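Local coordinates for NigD-like protein (PDB 3K6O), which is of unknown function but, as a NigD-like protein, probably pairs an N-terminal OB domain with a C-terminal beta sandwich domain, at residues K109-W112 against Y117-V120; P143-K146 against A150-E153; K188-P193 against E198-F203. All blocks are in the same frame, centred on the assembly; numbering follows the deposited sequence.

Contact 1 (K109-W112 against Y117-V120)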
loop_
_atom_site.group_PDB
_atom_site.type_symbol
_atom_site.label_atom_id
_atom_site.label_comp_id
_atom_site.label_asym_id
_atom_site.label_seq_id
_atom_site.Cartn_x
_atom_site.Cartn_y
_atom_site.Cartn_z
ATOM N N LYS A 109 0.470 -7.437 -9.492
ATOM C CA LYS A 109 0.817 -6.490 -10.554
ATOM C C LYS A 109 1.895 -5.493 -10.107
ATOM O O LYS A 109 2.754 -5.141 -10.886
ATOM C CB LYS A 109 -0.436 -5.752 -11.052
ATOM C CG LYS A 109 -1.381 -6.613 -11.874
ATOM C CD LYS A 109 -2.196 -5.798 -12.873
ATOM C CE LYS A 109 -2.754 -6.680 -13.976
ATOM N NZ LYS A 109 -3.734 -5.966 -14.860
ATOM N N ASP A 110 1.846 -5.015 -8.867
ATOM C CA ASP A 110 2.921 -4.176 -8.320
ATOM C C ASP A 110 3.117 -4.465 -6.839
ATOM O O ASP A 110 2.162 -4.732 -6.140
ATOM C CB ASP A 110 2.604 -2.687 -8.473
ATOM C CG ASP A 110 2.610 -2.240 -9.895
ATOM O OD1 ASP A 110 3.706 -2.017 -10.425
ATOM O OD2 ASP A 110 1.525 -2.128 -10.485
HETATM N N MSE A 111 4.361 -4.432 -6.376
HETATM C CA MSE A 111 4.621 -4.408 -4.955
HETATM C C MSE A 111 5.847 -3.589 -4.644
HETATM O O MSE A 111 6.887 -3.802 -5.237
HETATM C CB MSE A 111 4.795 -5.813 -4.385
HETATM C CG MSE A 111 5.125 -5.797 -2.832
HETATM SE SE MSE A 111 5.748 -7.600 -2.311
HETATM C CE MSE A 111 4.101 -8.427 -2.697
ATOM N N TRP A 112 5.727 -2.681 -3.679
ATOM C CA TRP A 112 6.868 -1.897 -3.245
ATOM C C TRP A 112 6.648 -1.373 -1.838
ATOM O O TRP A 112 5.522 -1.059 -1.459
ATOM C CB TRP A 112 7.139 -0.738 -4.215
ATOM C CG TRP A 112 6.225 0.446 -4.065
ATOM C CD1 TRP A 112 6.520 1.613 -3.475
ATOM C CD2 TRP A 112 4.877 0.563 -4.540
ATOM N NE1 TRP A 112 5.457 2.479 -3.571
ATOM C CE2 TRP A 112 4.427 1.843 -4.206
ATOM C CE3 TRP A 112 4.015 -0.293 -5.229
ATOM C CZ2 TRP A 112 3.135 2.294 -4.506
ATOM C CZ3 TRP A 112 2.721 0.169 -5.550
ATOM C CH2 TRP A 112 2.305 1.448 -5.194
ATOM N N TYR A 117 4.621 1.785 4.588
ATOM C CA TYR A 117 3.737 0.721 4.069
ATOM C C TYR A 117 4.368 -0.222 3.097
ATOM O O TYR A 117 5.271 0.146 2.388
ATOM C CB TYR A 117 2.518 1.302 3.349
ATOM C CG TYR A 117 1.760 2.384 4.083
ATOM C CD1 TYR A 117 0.728 2.072 4.966
ATOM C CD2 TYR A 117 2.074 3.719 3.880
ATOM C CE1 TYR A 117 0.009 3.058 5.646
ATOM C CE2 TYR A 117 1.350 4.740 4.553
ATOM C CZ TYR A 117 0.320 4.400 5.427
ATOM O OH TYR A 117 -0.409 5.387 6.061
ATOM N N LEU A 118 3.869 -1.449 3.071
ATOM C CA LEU A 118 4.032 -2.300 1.905
ATOM C C LEU A 118 2.788 -2.107 1.016
ATOM O O LEU A 118 1.656 -2.389 1.412
ATOM C CB LEU A 118 4.195 -3.755 2.298
ATOM C CG LEU A 118 4.532 -4.654 1.111
ATOM C CD1 LEU A 118 5.975 -4.419 0.618
ATOM C CD2 LEU A 118 4.326 -6.104 1.437
ATOM N N ASN A 119 3.039 -1.630 -0.196
ATOM C CA ASN A 119 2.018 -1.279 -1.174
ATOM C C ASN A 119 1.923 -2.370 -2.205
ATOM O O ASN A 119 2.912 -2.732 -2.843
ATOM C CB ASN A 119 2.380 0.042 -1.831
ATOM C CG ASN A 119 2.536 1.147 -0.800
ATOM O OD1 ASN A 119 1.569 1.515 -0.107
ATOM N ND2 ASN A 119 3.778 1.651 -0.639
ATOM N N VAL A 120 0.715 -2.880 -2.377
ATOM C CA VAL A 120 0.474 -3.964 -3.312
ATOM C C VAL A 120 -0.711 -3.642 -4.251
ATOM O O VAL A 120 -1.787 -3.299 -3.811
ATOM C CB VAL A 120 0.200 -5.253 -2.555
ATOM C CG1 VAL A 120 0.204 -6.479 -3.556
ATOM C CG2 VAL A 120 1.248 -5.446 -1.448
#
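Trp112 lays its indole over Asn119 on the neighbouring strand, with Asn119 CB 3.4 Å from the centroid of the six-membered ring and only 4° off its normal. The ring gets there because chi1 (78°) sets CG between the backbone N and the carbonyl carbon. Further out, the Asn119 amide is turned 39° from the indole plane, and its ND2 makes a weak 3.3 Å bond to Trp112 O. Trp112 O already accepts Asn119 N at 2.8 Å, while Trp112 N returns the bond to Asn119 O, completing a hydrogen-bonded antiparallel pair. Asn119 OD1 looks to Ser171 OG and Arg58 NH2 instead. With an alanine in place of Trp112, Asn119 CB would probably lose its aromatic cover and the amide be freer to turn.

On the other face, Met111, modelled as selenomethionine, sends CG to Leu118 CD1 (3.8 Å) and to Val120 CG2 (4.1 Å). Met111 and Val120 form a non-hydrogen-bonded antiparallel pair, though Met111 CA approaches Asn119 O at 3.2 Å in a CA-H...O contact.

The hairpin of strands 107-113 and 117-125 holds a classic beta bulge, Lys109 and Asp110 both facing Arg121. Strand 165-173 continues the sheet beyond 117-120, the Met111-Leu118 face packs on strand 186-191, and Pro213 and Phe215 lie against Trp112.

Contact 2 (P143-K146 against A150-E153)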
loop_
_atom_site.group_PDB
_atom_site.type_symbol
_atom_site.label_atom_id
_atom_site.label_comp_id
_atom_site.label_asym_id
_atom_site.label_seq_id
_atom_site.Cartn_x
_atom_site.Cartn_y
_atom_site.Cartn_z
ATOM N N PRO A 143 11.875 -20.889 12.159
ATOM C CA PRO A 143 12.878 -20.235 13.005
ATOM C C PRO A 143 13.229 -18.791 12.622
ATOM O O PRO A 143 12.949 -18.328 11.502
ATOM C CB PRO A 143 14.120 -21.133 12.880
ATOM C CG PRO A 143 13.865 -22.081 11.739
ATOM C CD PRO A 143 12.384 -22.098 11.467
ATOM N N TRP A 144 13.855 -18.094 13.571
ATOM C CA TRP A 144 14.538 -16.812 13.284
ATOM C C TRP A 144 15.547 -16.988 12.158
ATOM O O TRP A 144 16.223 -18.011 12.072
ATOM C CB TRP A 144 15.345 -16.326 14.495
ATOM C CG TRP A 144 14.567 -16.307 15.778
ATOM C CD1 TRP A 144 14.769 -17.083 16.900
ATOM C CD2 TRP A 144 13.473 -15.454 16.062
ATOM N NE1 TRP A 144 13.838 -16.750 17.866
ATOM C CE2 TRP A 144 13.031 -15.755 17.368
ATOM C CE3 TRP A 144 12.806 -14.483 15.329
ATOM C CZ2 TRP A 144 11.954 -15.110 17.948
ATOM C CZ3 TRP A 144 11.750 -13.857 15.890
ATOM C CH2 TRP A 144 11.322 -14.165 17.194
ATOM N N THR A 145 15.656 -15.974 11.314
ATOM C CA THR A 145 16.739 -15.905 10.338
ATOM C C THR A 145 17.891 -15.065 10.865
ATOM O O THR A 145 17.697 -14.172 11.692
ATOM C CB THR A 145 16.255 -15.231 9.112
ATOM O OG1 THR A 145 15.583 -14.013 9.518
ATOM C CG2 THR A 145 15.315 -16.175 8.366
ATOM N N LYS A 146 19.093 -15.331 10.367
ATOM C CA LYS A 146 20.277 -14.618 10.866
ATOM C C LYS A 146 20.593 -13.342 10.114
ATOM O O LYS A 146 21.558 -12.674 10.474
ATOM C CB LYS A 146 21.522 -15.523 10.789
ATOM N N ALA A 150 13.898 -8.248 7.462
ATOM C CA ALA A 150 12.571 -8.602 7.894
ATOM C C ALA A 150 12.051 -9.673 6.944
ATOM O O ALA A 150 12.172 -9.518 5.746
ATOM C CB ALA A 150 11.660 -7.371 7.827
ATOM N N HIS A 151 11.437 -10.723 7.486
ATOM C CA HIS A 151 10.782 -11.748 6.703
ATOM C C HIS A 151 9.258 -11.817 6.959
ATOM O O HIS A 151 8.805 -12.140 8.068
ATOM C CB HIS A 151 11.425 -13.099 7.005
ATOM C CG HIS A 151 12.888 -13.140 6.713
ATOM N ND1 HIS A 151 13.409 -13.736 5.580
ATOM C CD2 HIS A 151 13.949 -12.650 7.405
ATOM C CE1 HIS A 151 14.725 -13.624 5.600
ATOM N NE2 HIS A 151 15.080 -12.970 6.691
ATOM N N LEU A 152 8.494 -11.497 5.917
ATOM C CA LEU A 152 7.022 -11.449 5.931
ATOM C C LEU A 152 6.477 -12.287 4.777
ATOM O O LEU A 152 7.205 -12.582 3.774
ATOM C CB LEU A 152 6.535 -9.998 5.777
ATOM C CG LEU A 152 7.003 -9.036 6.844
ATOM C CD1 LEU A 152 6.617 -7.561 6.529
ATOM C CD2 LEU A 152 6.588 -9.463 8.256
ATOM N N GLU A 153 5.193 -12.643 4.867
ATOM C CA GLU A 153 4.589 -13.392 3.774
ATOM C C GLU A 153 3.263 -12.807 3.417
ATOM O O GLU A 153 2.501 -12.403 4.284
ATOM C CB GLU A 153 4.443 -14.883 4.125
ATOM C CG GLU A 153 5.680 -15.526 4.777
ATOM C CD GLU A 153 5.519 -17.043 5.002
ATOM O OE1 GLU A 153 4.453 -17.580 4.597
ATOM O OE2 GLU A 153 6.444 -17.666 5.592
#
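The His151 imidazole is the one flat group engaged here, and Thr145 sits on one of its faces. Thr145 CG2 rides 3.8 Å from the ring centroid, 17° off the normal, a CH-pi contact displaced toward the rim. Thr145 OG1 is on the same side of the plane but further out, beyond the bond joining CD2 and NE2; it lies 3.0 Å from His151 CD2 and 3.1 Å from His151 NE2. Across the plane from Thr145, the aliphatic chain of Lys188 passes obliquely near the other rim, bringing its CD 3.6 Å from His151 CE1. His151 NE2 is hydrogen-bonded to Asp147 OD1, from the turn that links 143-146 to 150-153.

The two side chains come from opposite directions, each with its CB pointing toward the other segment, which lets them bridge backbones whose CA atoms, at Thr145 and His151, stay 8.1 Å apart. The threonine's chi1 (49°) sets OG1 between the backbone N and the carbonyl carbon, leaving CG2 beside the N and able to reach over the ring.

In the fold, 143-146 is part of the loop joining strand 133-139 to its antiparallel partner 149-157 in the beta sandwich domain. Thr145 thus tacks this surface loop back onto the start of the strand it leads into. Only 90 Å² is buried, so the grip is light.

Chemically, the methyl group supplies dispersion against the ring face, while the bond from NE2 to the Asp147 carboxylate probably limits the ring's rotation. Asp147 also forms a salt bridge with Lys188 through its other oxygen, OD2. The aspartate would be expected to favour a proton on NE2 and to stabilise a charged imidazolium, an effect the nearby lysine probably offsets in part.

Contact 3 (K188-P193 against E198-F203)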
loop_
_atom_site.group_PDB
_atom_site.type_symbol
_atom_site.label_atom_id
_atom_site.label_comp_id
_atom_site.label_asym_id
_atom_site.label_seq_id
_atom_site.Cartn_x
_atom_site.Cartn_y
_atom_site.Cartn_z
ATOM N N LYS A 188 12.012 -8.984 3.042
ATOM C CA LYS A 188 11.776 -10.086 2.108
ATOM C C LYS A 188 10.330 -10.528 2.255
ATOM O O LYS A 188 9.863 -10.759 3.376
ATOM C CB LYS A 188 12.714 -11.232 2.417
ATOM C CG LYS A 188 14.187 -10.889 2.236
ATOM C CD LYS A 188 15.107 -12.113 2.350
ATOM C CE LYS A 188 16.591 -11.756 2.025
ATOM N NZ LYS A 188 17.528 -12.918 2.229
ATOM N N VAL A 189 9.618 -10.600 1.137
ATOM C CA VAL A 189 8.214 -10.915 1.119
ATOM C C VAL A 189 7.913 -12.149 0.240
ATOM O O VAL A 189 8.163 -12.130 -0.964
ATOM C CB VAL A 189 7.362 -9.733 0.617
ATOM C CG1 VAL A 189 5.836 -10.105 0.634
ATOM C CG2 VAL A 189 7.641 -8.468 1.467
ATOM N N LEU A 190 7.394 -13.208 0.858
ATOM C CA LEU A 190 7.086 -14.442 0.146
ATOM C C LEU A 190 5.694 -14.381 -0.472
ATOM O O LEU A 190 4.721 -13.976 0.185
ATOM C CB LEU A 190 7.152 -15.672 1.074
ATOM C CG LEU A 190 8.519 -16.319 1.323
ATOM C CD1 LEU A 190 8.464 -17.252 2.535
ATOM C CD2 LEU A 190 9.053 -17.102 0.082
ATOM N N VAL A 191 5.611 -14.824 -1.719
ATOM C CA VAL A 191 4.381 -14.799 -2.491
ATOM C C VAL A 191 4.185 -16.128 -3.195
ATOM O O VAL A 191 5.152 -16.711 -3.755
ATOM C CB VAL A 191 4.421 -13.671 -3.547
ATOM C CG1 VAL A 191 3.197 -13.739 -4.537
ATOM C CG2 VAL A 191 4.498 -12.320 -2.822
ATOM N N ASN A 192 2.942 -16.586 -3.191
ATOM C CA ASN A 192 2.555 -17.744 -3.960
ATOM C C ASN A 192 1.873 -17.222 -5.228
ATOM O O ASN A 192 0.728 -16.771 -5.186
ATOM C CB ASN A 192 1.636 -18.621 -3.131
ATOM C CG ASN A 192 1.366 -19.968 -3.779
ATOM O OD1 ASN A 192 1.973 -20.333 -4.786
ATOM N ND2 ASN A 192 0.431 -20.697 -3.215
ATOM N N PRO A 193 2.586 -17.244 -6.360
ATOM C CA PRO A 193 2.116 -16.557 -7.566
ATOM C C PRO A 193 1.254 -17.428 -8.462
ATOM O O PRO A 193 1.470 -18.611 -8.505
ATOM C CB PRO A 193 3.424 -16.188 -8.258
ATOM C CG PRO A 193 4.337 -17.343 -7.919
ATOM C CD PRO A 193 3.912 -17.859 -6.564
ATOM N N GLU A 198 6.367 -20.511 -5.549
ATOM C CA GLU A 198 6.565 -19.593 -4.421
ATOM C C GLU A 198 7.860 -18.832 -4.675
ATOM O O GLU A 198 8.840 -19.439 -5.061
ATOM C CB GLU A 198 6.622 -20.365 -3.110
ATOM C CG GLU A 198 6.625 -19.522 -1.847
ATOM C CD GLU A 198 5.247 -18.993 -1.436
ATOM O OE1 GLU A 198 4.240 -19.702 -1.629
ATOM O OE2 GLU A 198 5.178 -17.850 -0.914
ATOM N N LYS A 199 7.837 -17.511 -4.520
ATOM C CA LYS A 199 9.025 -16.681 -4.742
ATOM C C LYS A 199 9.164 -15.565 -3.700
ATOM O O LYS A 199 8.200 -15.218 -3.044
ATOM C CB LYS A 199 8.987 -16.064 -6.134
ATOM C CG LYS A 199 7.791 -15.166 -6.390
ATOM C CD LYS A 199 7.731 -14.728 -7.831
ATOM C CE LYS A 199 8.801 -13.700 -8.127
ATOM N NZ LYS A 199 8.557 -13.015 -9.445
ATOM N N THR A 200 10.375 -15.034 -3.563
ATOM C CA THR A 200 10.676 -13.978 -2.595
ATOM C C THR A 200 10.938 -12.647 -3.263
ATOM O O THR A 200 11.866 -12.535 -4.049
ATOM C CB THR A 200 11.939 -14.333 -1.800
ATOM O OG1 THR A 200 11.740 -15.590 -1.172
ATOM C CG2 THR A 200 12.222 -13.333 -0.722
ATOM N N TYR A 201 10.136 -11.639 -2.949
ATOM C CA TYR A 201 10.461 -10.275 -3.334
ATOM C C TYR A 201 11.456 -9.770 -2.279
ATOM O O TYR A 201 11.221 -9.974 -1.087
ATOM C CB TYR A 201 9.208 -9.406 -3.348
ATOM C CG TYR A 201 8.285 -9.652 -4.506
ATOM C CD1 TYR A 201 7.612 -10.875 -4.653
ATOM C CD2 TYR A 201 8.055 -8.655 -5.464
ATOM C CE1 TYR A 201 6.763 -11.097 -5.724
ATOM C CE2 TYR A 201 7.183 -8.869 -6.537
ATOM C CZ TYR A 201 6.556 -10.094 -6.650
ATOM O OH TYR A 201 5.705 -10.318 -7.685
ATOM N N ILE A 202 12.554 -9.154 -2.715
ATOM C CA ILE A 202 13.589 -8.639 -1.821
ATOM C C ILE A 202 13.664 -7.120 -2.051
ATOM O O ILE A 202 13.816 -6.669 -3.189
ATOM C CB ILE A 202 14.989 -9.278 -2.105
ATOM C CG1 ILE A 202 14.908 -10.803 -1.935
ATOM C CG2 ILE A 202 16.036 -8.704 -1.179
ATOM C CD1 ILE A 202 16.090 -11.645 -2.541
ATOM N N PHE A 203 13.529 -6.342 -0.987
ATOM C CA PHE A 203 13.763 -4.899 -1.060
ATOM C C PHE A 203 14.788 -4.495 -0.010
ATOM O O PHE A 203 14.552 -4.679 1.183
ATOM C CB PHE A 203 12.473 -4.138 -0.793
ATOM C CG PHE A 203 11.334 -4.536 -1.690
ATOM C CD1 PHE A 203 11.209 -3.991 -2.963
ATOM C CD2 PHE A 203 10.396 -5.470 -1.264
ATOM C CE1 PHE A 203 10.143 -4.353 -3.808
ATOM C CE2 PHE A 203 9.319 -5.835 -2.100
ATOM C CZ PHE A 203 9.199 -5.278 -3.365
#
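Val189 and Tyr201 exchange two backbone hydrogen bonds, Val189 N to Tyr201 O and Tyr201 N to Val189 O, both 2.8 Å. Val191 N to Lys199 O and Lys199 N to Val191 O follow, both 2.9 Å. Between these rungs, Lys188 CA and Leu190 CA lean on Tyr201 O and Lys199 O in CA-H...O contacts.

Apolar packing falls on both faces. Val191 CG2 meets Tyr201 CE1 at 3.9 Å, approaching the ring obliquely; on the opposite face Lys188 CB touches Thr200 CG2 (3.8 Å). On that same face a Leu190 methyl, CD2, lies 3.3 Å from the hydroxyl oxygen Thr200 OG1. This is the antiparallel beta hairpin of strands 186-191 and 199-204 in the beta sandwich domain. Its Val189-Val191-Tyr201 face is turned inward onto Met111 and Ile108 of strand 107-113.

Polar groups gather at the turn end. Glu198 bends at chi2 (79°), curling its carboxylate back over the Val191-Asn192 peptide, where OE2 comes within 3.1 Å of Val191 O, two acceptors close together. Its OE1 presses on Asn192 CB at 3.2 Å, with a weak bond to Asn103 ND2. Asn192 ND2 bonds Asn103 O, and its OD1 bonds Lys105 NZ.

Contact 1 is the core contact, its centre about 5 Å from the centre of the chain, whereas contacts 2 and 3 lie at the surface. Contacts 1 and 3 are both antiparallel hairpins, and their inward faces meet: Met111 SE packs 3.9 Å from both Val189 CG1 and Tyr201 CG. Contact 2 instead joins a loop to a strand through one side-chain pair, and that strand, 149-157, runs parallel beside 186-191 of contact 3. The chemistry follows position: a CH-pi contact of asparagine CB over an indole in the interior, apolar packing on the face of contact 3 toward contact 1, with charged side chains at its exposed parts, and a small threonine-imidazole contact at the surface.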